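Local coordinates for protein probable sensor histidine kinase pdtas (PDB 2YKF) that probably autophosphorylates on a histidine in response to cyclic di-GMP, passing mycobacterial nutrient stress on to its partner response regulator, at residues L34-V46 with V125-R139. Numbering follows the deposited sequence.
Sequences LADLSFADYLMWV and VAVLTRHQPELAARR. With SO4 (sulfate ion), chain B.
W45 and T129 meet on one face of an antiparallel strand pair: indole NE1 of W45 donates to T129 OG1 (3.0 Å), which lies in the ring plane. T129 OG1 sits between backbone N and carbonyl carbon (chi1 53°) and also shares a hydrogen bond with H131 NE2 (2.9 Å), so two rings grip one buried oxygen. V85 of helix 83-90 packs on W45 and T129. Paired backbone bonds join D41 with H131, L43 with T129 and W45 with V127. On the other face, L128 CD1 meets L34 CD2 tip to tip (4.1 Å), and L128 CB reaches the Y42 ring edge. R130, extended with CG anti to its N (chi1 -180°), runs alongside Y42, R130 CG over the phenol off-centre, 4.3 Å from its centroid. Its guanidinium lies over S38 CB; Y42 OH donates to S38 OG (2.7 Å), which donates to L34 O. Beyond the strands the contact loosens: a water links F39 O to Q132 OE1, and residues 134-138 are poorly ordered. R139 then crosses buried F39 at about a right angle, held by a salt bridge to E145. Strands 41-47 and 123-131 are central neighbours in the 3-2-1-5-4 antiparallel sheet, the core of a GAF domain.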
loop_
_atom_site.group_PDB
_atom_site.type_symbol
_atom_site.label_atom_id
_atom_site.label_comp_id
_atom_site.label_asym_id
_atom_site.label_seq_id
_atom_site.Cartn_x
_atom_site.Cartn_y
_atom_site.Cartn_z
ATOM N N LEU A 34 4.373 4.631 -9.462
ATOM C CA LEU A 34 4.775 4.059 -10.749
ATOM C C LEU A 34 5.037 2.527 -10.705
ATOM O O LEU A 34 4.526 1.795 -11.558
ATOM C CB LEU A 34 6.016 4.835 -11.231
ATOM C CG LEU A 34 6.620 4.344 -12.539
ATOM C CD1 LEU A 34 5.626 4.518 -13.738
ATOM C CD2 LEU A 34 7.923 5.125 -12.760
ATOM N N ALA A 35 5.792 2.044 -9.696
ATOM C CA ALA A 35 6.097 0.606 -9.539
ATOM C C ALA A 35 4.771 -0.161 -9.346
ATOM O O ALA A 35 4.544 -1.193 -10.013
ATOM C CB ALA A 35 7.011 0.376 -8.348
ATOM N N ASP A 36 3.840 0.412 -8.565
ATOM C CA ASP A 36 2.554 -0.271 -8.355
ATOM C C ASP A 36 1.697 -0.342 -9.633
ATOM O O ASP A 36 1.065 -1.386 -9.927
ATOM C CB ASP A 36 1.725 0.418 -7.297
ATOM C CG ASP A 36 2.338 0.235 -5.841
ATOM O OD1 ASP A 36 3.310 -0.549 -5.712
ATOM O OD2 ASP A 36 1.843 0.875 -4.886
ATOM N N LEU A 37 1.572 0.793 -10.312
ATOM C CA LEU A 37 0.769 0.816 -11.560
ATOM C C LEU A 37 1.408 -0.022 -12.661
ATOM O O LEU A 37 0.708 -0.467 -13.574
ATOM C CB LEU A 37 0.615 2.240 -12.028
ATOM C CG LEU A 37 -0.193 3.254 -11.217
ATOM C CD1 LEU A 37 0.088 4.635 -11.782
ATOM C CD2 LEU A 37 -1.643 2.956 -11.238
ATOM N N SER A 38 2.734 -0.146 -12.637
ATOM C CA SER A 38 3.440 -0.946 -13.649
ATOM C C SER A 38 3.481 -2.438 -13.276
ATOM O O SER A 38 3.899 -3.235 -14.098
ATOM C CB SER A 38 4.894 -0.487 -13.824
ATOM O OG SER A 38 5.016 0.900 -14.067
ATOM N N PHE A 39 3.162 -2.809 -12.013
ATOM C CA PHE A 39 3.434 -4.171 -11.527
ATOM C C PHE A 39 4.885 -4.580 -11.800
ATOM O O PHE A 39 5.156 -5.735 -12.224
ATOM C CB PHE A 39 2.469 -5.207 -12.186
ATOM C CG PHE A 39 1.030 -4.823 -12.086
ATOM C CD1 PHE A 39 0.279 -5.192 -10.980
ATOM C CD2 PHE A 39 0.414 -4.075 -13.072
ATOM C CE1 PHE A 39 -1.047 -4.807 -10.861
ATOM C CE2 PHE A 39 -0.897 -3.669 -12.935
ATOM C CZ PHE A 39 -1.643 -4.058 -11.845
ATOM N N ALA A 40 5.816 -3.667 -11.545
ATOM C CA ALA A 40 7.212 -3.793 -11.976
ATOM C C ALA A 40 8.151 -3.206 -10.990
ATOM O O ALA A 40 7.810 -2.212 -10.284
ATOM C CB ALA A 40 7.392 -3.069 -13.417
ATOM N N ASP A 41 9.388 -3.730 -10.990
ATOM C CA ASP A 41 10.484 -3.121 -10.301
ATOM C C ASP A 41 11.129 -1.957 -11.081
ATOM O O ASP A 41 11.196 -1.992 -12.327
ATOM C CB ASP A 41 11.585 -4.181 -10.101
ATOM C CG ASP A 41 11.138 -5.308 -9.262
ATOM O OD1 ASP A 41 11.252 -5.120 -8.028
ATOM O OD2 ASP A 41 10.718 -6.383 -9.802
ATOM N N TYR A 42 11.621 -0.918 -10.382
ATOM C CA TYR A 42 12.423 0.104 -11.119
ATOM C C TYR A 42 13.731 0.285 -10.431
ATOM O O TYR A 42 13.814 0.237 -9.144
ATOM C CB TYR A 42 11.707 1.489 -11.135
ATOM C CG TYR A 42 10.556 1.532 -12.121
ATOM C CD1 TYR A 42 9.284 1.059 -11.773
ATOM C CD2 TYR A 42 10.761 2.029 -13.443
ATOM C CE1 TYR A 42 8.245 1.033 -12.713
ATOM C CE2 TYR A 42 9.759 2.040 -14.368
ATOM C CZ TYR A 42 8.483 1.582 -13.993
ATOM O OH TYR A 42 7.483 1.650 -14.910
ATOM N N LEU A 43 14.757 0.585 -11.222
ATOM C CA LEU A 43 16.011 0.983 -10.667
ATOM C C LEU A 43 16.309 2.358 -11.229
ATOM O O LEU A 43 15.972 2.594 -12.339
ATOM C CB LEU A 43 17.090 0.007 -11.095
ATOM C CG LEU A 43 17.436 -1.177 -10.194
ATOM C CD1 LEU A 43 16.320 -1.948 -9.676
ATOM C CD2 LEU A 43 18.411 -2.104 -10.949
ATOM N N MET A 44 16.968 3.220 -10.470
ATOM C CA MET A 44 17.353 4.529 -10.962
ATOM C C MET A 44 18.871 4.573 -11.148
ATOM O O MET A 44 19.609 4.294 -10.237
ATOM C CB MET A 44 16.976 5.613 -9.971
ATOM C CG MET A 44 17.371 7.013 -10.473
ATOM S SD MET A 44 16.976 8.312 -9.243
ATOM C CE MET A 44 15.298 8.530 -9.759
ATOM N N TRP A 45 19.307 4.971 -12.338
ATOM C CA TRP A 45 20.758 4.996 -12.680
ATOM C C TRP A 45 21.191 6.409 -12.963
ATOM O O TRP A 45 20.442 7.159 -13.615
ATOM C CB TRP A 45 20.994 4.188 -13.947
ATOM C CG TRP A 45 20.643 2.756 -13.775
ATOM C CD1 TRP A 45 19.488 2.149 -14.070
ATOM C CD2 TRP A 45 21.506 1.771 -13.271
ATOM N NE1 TRP A 45 19.544 0.804 -13.753
ATOM C CE2 TRP A 45 20.800 0.547 -13.275
ATOM C CE3 TRP A 45 22.838 1.786 -12.868
ATOM C CZ2 TRP A 45 21.390 -0.669 -12.860
ATOM C CZ3 TRP A 45 23.418 0.579 -12.428
ATOM C CH2 TRP A 45 22.688 -0.612 -12.413
ATOM N N VAL A 46 22.350 6.797 -12.417
ATOM C CA VAL A 46 23.005 8.069 -12.772
ATOM C C VAL A 46 24.378 7.769 -13.454
ATOM O O VAL A 46 24.844 6.609 -13.410
ATOM C CB VAL A 46 23.161 9.069 -11.593
ATOM C CG1 VAL A 46 21.724 9.533 -11.045
ATOM C CG2 VAL A 46 24.057 8.508 -10.425
ATOM N N VAL A 125 18.825 13.513 -16.570
ATOM C CA VAL A 125 19.581 13.453 -15.300
ATOM C C VAL A 125 19.661 12.081 -14.653
ATOM O O VAL A 125 20.510 11.852 -13.755
ATOM C CB VAL A 125 19.123 14.520 -14.285
ATOM C CG1 VAL A 125 19.316 15.907 -14.857
ATOM C CG2 VAL A 125 17.595 14.308 -13.898
ATOM N N ALA A 126 18.804 11.171 -15.087
ATOM C CA ALA A 126 18.845 9.797 -14.629
ATOM C C ALA A 126 18.136 8.964 -15.628
ATOM O O ALA A 126 17.406 9.485 -16.468
ATOM C CB ALA A 126 18.149 9.622 -13.168
ATOM N N VAL A 127 18.335 7.657 -15.534
ATOM C CA VAL A 127 17.593 6.685 -16.333
ATOM C C VAL A 127 16.985 5.575 -15.441
ATOM O O VAL A 127 17.645 5.084 -14.543
ATOM C CB VAL A 127 18.524 6.024 -17.369
ATOM C CG1 VAL A 127 17.781 4.977 -18.119
ATOM C CG2 VAL A 127 19.010 7.113 -18.344
ATOM N N LEU A 128 15.750 5.199 -15.707
ATOM C CA LEU A 128 15.058 4.150 -14.957
ATOM C C LEU A 128 15.166 2.938 -15.749
ATOM O O LEU A 128 14.944 3.000 -16.963
ATOM C CB LEU A 128 13.557 4.489 -14.895
ATOM C CG LEU A 128 13.199 5.825 -14.193
ATOM C CD1 LEU A 128 11.700 5.949 -14.132
ATOM C CD2 LEU A 128 13.740 5.834 -12.768
ATOM N N THR A 129 15.476 1.815 -15.118
ATOM C CA THR A 129 15.199 0.524 -15.793
ATOM C C THR A 129 14.019 -0.151 -15.121
ATOM O O THR A 129 13.914 -0.122 -13.868
ATOM C CB THR A 129 16.444 -0.387 -15.792
ATOM O OG1 THR A 129 16.949 -0.528 -14.436
ATOM C CG2 THR A 129 17.567 0.246 -16.765
ATOM N N ARG A 130 13.104 -0.677 -15.939
ATOM C CA ARG A 130 11.937 -1.394 -15.471
ATOM C C ARG A 130 12.159 -2.935 -15.608
ATOM O O ARG A 130 12.627 -3.409 -16.658
ATOM C CB ARG A 130 10.726 -0.949 -16.297
ATOM C CG ARG A 130 9.372 -1.572 -15.969
ATOM C CD ARG A 130 8.256 -0.971 -16.912
ATOM N NE ARG A 130 6.905 -1.610 -16.800
ATOM C CZ ARG A 130 5.764 -1.102 -17.316
ATOM N NH1 ARG A 130 5.764 0.062 -17.973
ATOM N NH2 ARG A 130 4.602 -1.738 -17.156
ATOM N N HIS A 131 11.868 -3.708 -14.567
ATOM C CA HIS A 131 12.096 -5.145 -14.631
ATOM C C HIS A 131 10.826 -5.790 -14.171
ATOM O O HIS A 131 10.231 -5.334 -13.175
ATOM C CB HIS A 131 13.209 -5.520 -13.679
ATOM C CG HIS A 131 14.460 -4.704 -13.830
ATOM N ND1 HIS A 131 15.669 -5.262 -14.184
ATOM C CD2 HIS A 131 14.708 -3.396 -13.576
ATOM C CE1 HIS A 131 16.603 -4.319 -14.180
ATOM N NE2 HIS A 131 16.045 -3.181 -13.796
ATOM N N GLN A 132 10.360 -6.816 -14.872
ATOM C CA GLN A 132 9.132 -7.437 -14.474
ATOM C C GLN A 132 9.081 -8.894 -14.852
ATOM O O GLN A 132 9.913 -9.332 -15.646
ATOM C CB GLN A 132 7.973 -6.672 -15.096
ATOM C CG GLN A 132 7.812 -6.852 -16.603
ATOM C CD GLN A 132 6.803 -5.851 -17.174
ATOM O OE1 GLN A 132 5.645 -5.781 -16.730
ATOM N NE2 GLN A 132 7.247 -5.066 -18.146
ATOM N N PRO A 133 8.119 -9.652 -14.282
ATOM C CA PRO A 133 8.088 -11.090 -14.515
ATOM C C PRO A 133 7.978 -11.418 -15.984
ATOM O O PRO A 133 7.411 -10.620 -16.768
ATOM C CB PRO A 133 6.839 -11.538 -13.761
ATOM C CG PRO A 133 6.647 -10.483 -12.692
ATOM C CD PRO A 133 6.998 -9.233 -13.410
ATOM N N GLU A 134 8.592 -12.540 -16.375
ATOM C CA GLU A 134 8.459 -13.050 -17.758
ATOM C C GLU A 134 6.973 -13.286 -18.033
ATOM O O GLU A 134 6.191 -13.530 -17.074
ATOM C CB GLU A 134 9.328 -14.303 -18.035
ATOM C CG GLU A 134 9.085 -15.530 -17.146
ATOM C CD GLU A 134 9.371 -16.877 -17.882
ATOM O OE1 GLU A 134 9.789 -16.858 -19.083
ATOM O OE2 GLU A 134 9.148 -17.955 -17.260
ATOM N N LEU A 135 6.579 -13.190 -19.313
ATOM C CA LEU A 135 5.144 -13.082 -19.702
ATOM C C LEU A 135 4.052 -14.006 -19.044
ATOM O O LEU A 135 3.048 -13.497 -18.551
ATOM C CB LEU A 135 4.977 -12.921 -21.241
ATOM C CG LEU A 135 5.298 -11.513 -21.848
ATOM C CD1 LEU A 135 5.992 -11.558 -23.242
ATOM C CD2 LEU A 135 4.072 -10.578 -21.923
ATOM N N ALA A 136 4.263 -15.319 -18.979
ATOM C CA ALA A 136 3.285 -16.212 -18.313
ATOM C C ALA A 136 3.183 -16.113 -16.752
ATOM O O ALA A 136 2.246 -16.677 -16.139
ATOM C CB ALA A 136 3.490 -17.681 -18.757
ATOM N N ALA A 137 4.131 -15.431 -16.109
ATOM C CA ALA A 137 4.108 -15.292 -14.641
ATOM C C ALA A 137 3.465 -13.978 -14.170
ATOM O O ALA A 137 3.355 -13.746 -12.975
ATOM C CB ALA A 137 5.527 -15.401 -14.076
ATOM N N ARG A 138 3.094 -13.095 -15.098
ATOM C CA ARG A 138 2.627 -11.772 -14.685
ATOM C C ARG A 138 1.124 -11.607 -14.490
ATOM O O ARG A 138 0.310 -12.413 -14.965
ATOM C CB ARG A 138 3.245 -10.613 -15.499
ATOM C CG ARG A 138 3.011 -10.601 -16.962
ATOM C CD ARG A 138 4.328 -10.278 -17.651
ATOM N NE ARG A 138 4.355 -8.991 -18.336
ATOM C CZ ARG A 138 5.381 -8.553 -19.076
ATOM N NH1 ARG A 138 6.487 -9.283 -19.231
ATOM N NH2 ARG A 138 5.311 -7.368 -19.671
ATOM N N ARG A 139 0.787 -10.569 -13.727
ATOM C CA ARG A 139 -0.596 -10.171 -13.513
ATOM C C ARG A 139 -1.339 -10.125 -14.822
ATOM O O ARG A 139 -1.123 -9.197 -15.611
ATOM C CB ARG A 139 -0.631 -8.796 -12.882
ATOM C CG ARG A 139 -0.795 -8.885 -11.456
ATOM C CD ARG A 139 -2.229 -8.759 -11.059
ATOM N NE ARG A 139 -2.135 -8.141 -9.778
ATOM C CZ ARG A 139 -3.034 -7.385 -9.187
ATOM N NH1 ARG A 139 -4.229 -7.108 -9.736
ATOM N NH2 ARG A 139 -2.671 -6.883 -8.016
HETATM S S SO4 B . -4.518 -4.894 -6.728
HETATM O O1 SO4 B . -5.212 -5.471 -7.921
HETATM O O2 SO4 B . -4.551 -3.393 -6.919
HETATM O O3 SO4 B . -5.347 -5.549 -5.656
HETATM O O4 SO4 B . -3.123 -5.222 -6.519
HETATM O O HOH W 1 4.343 -6.903 -14.568
#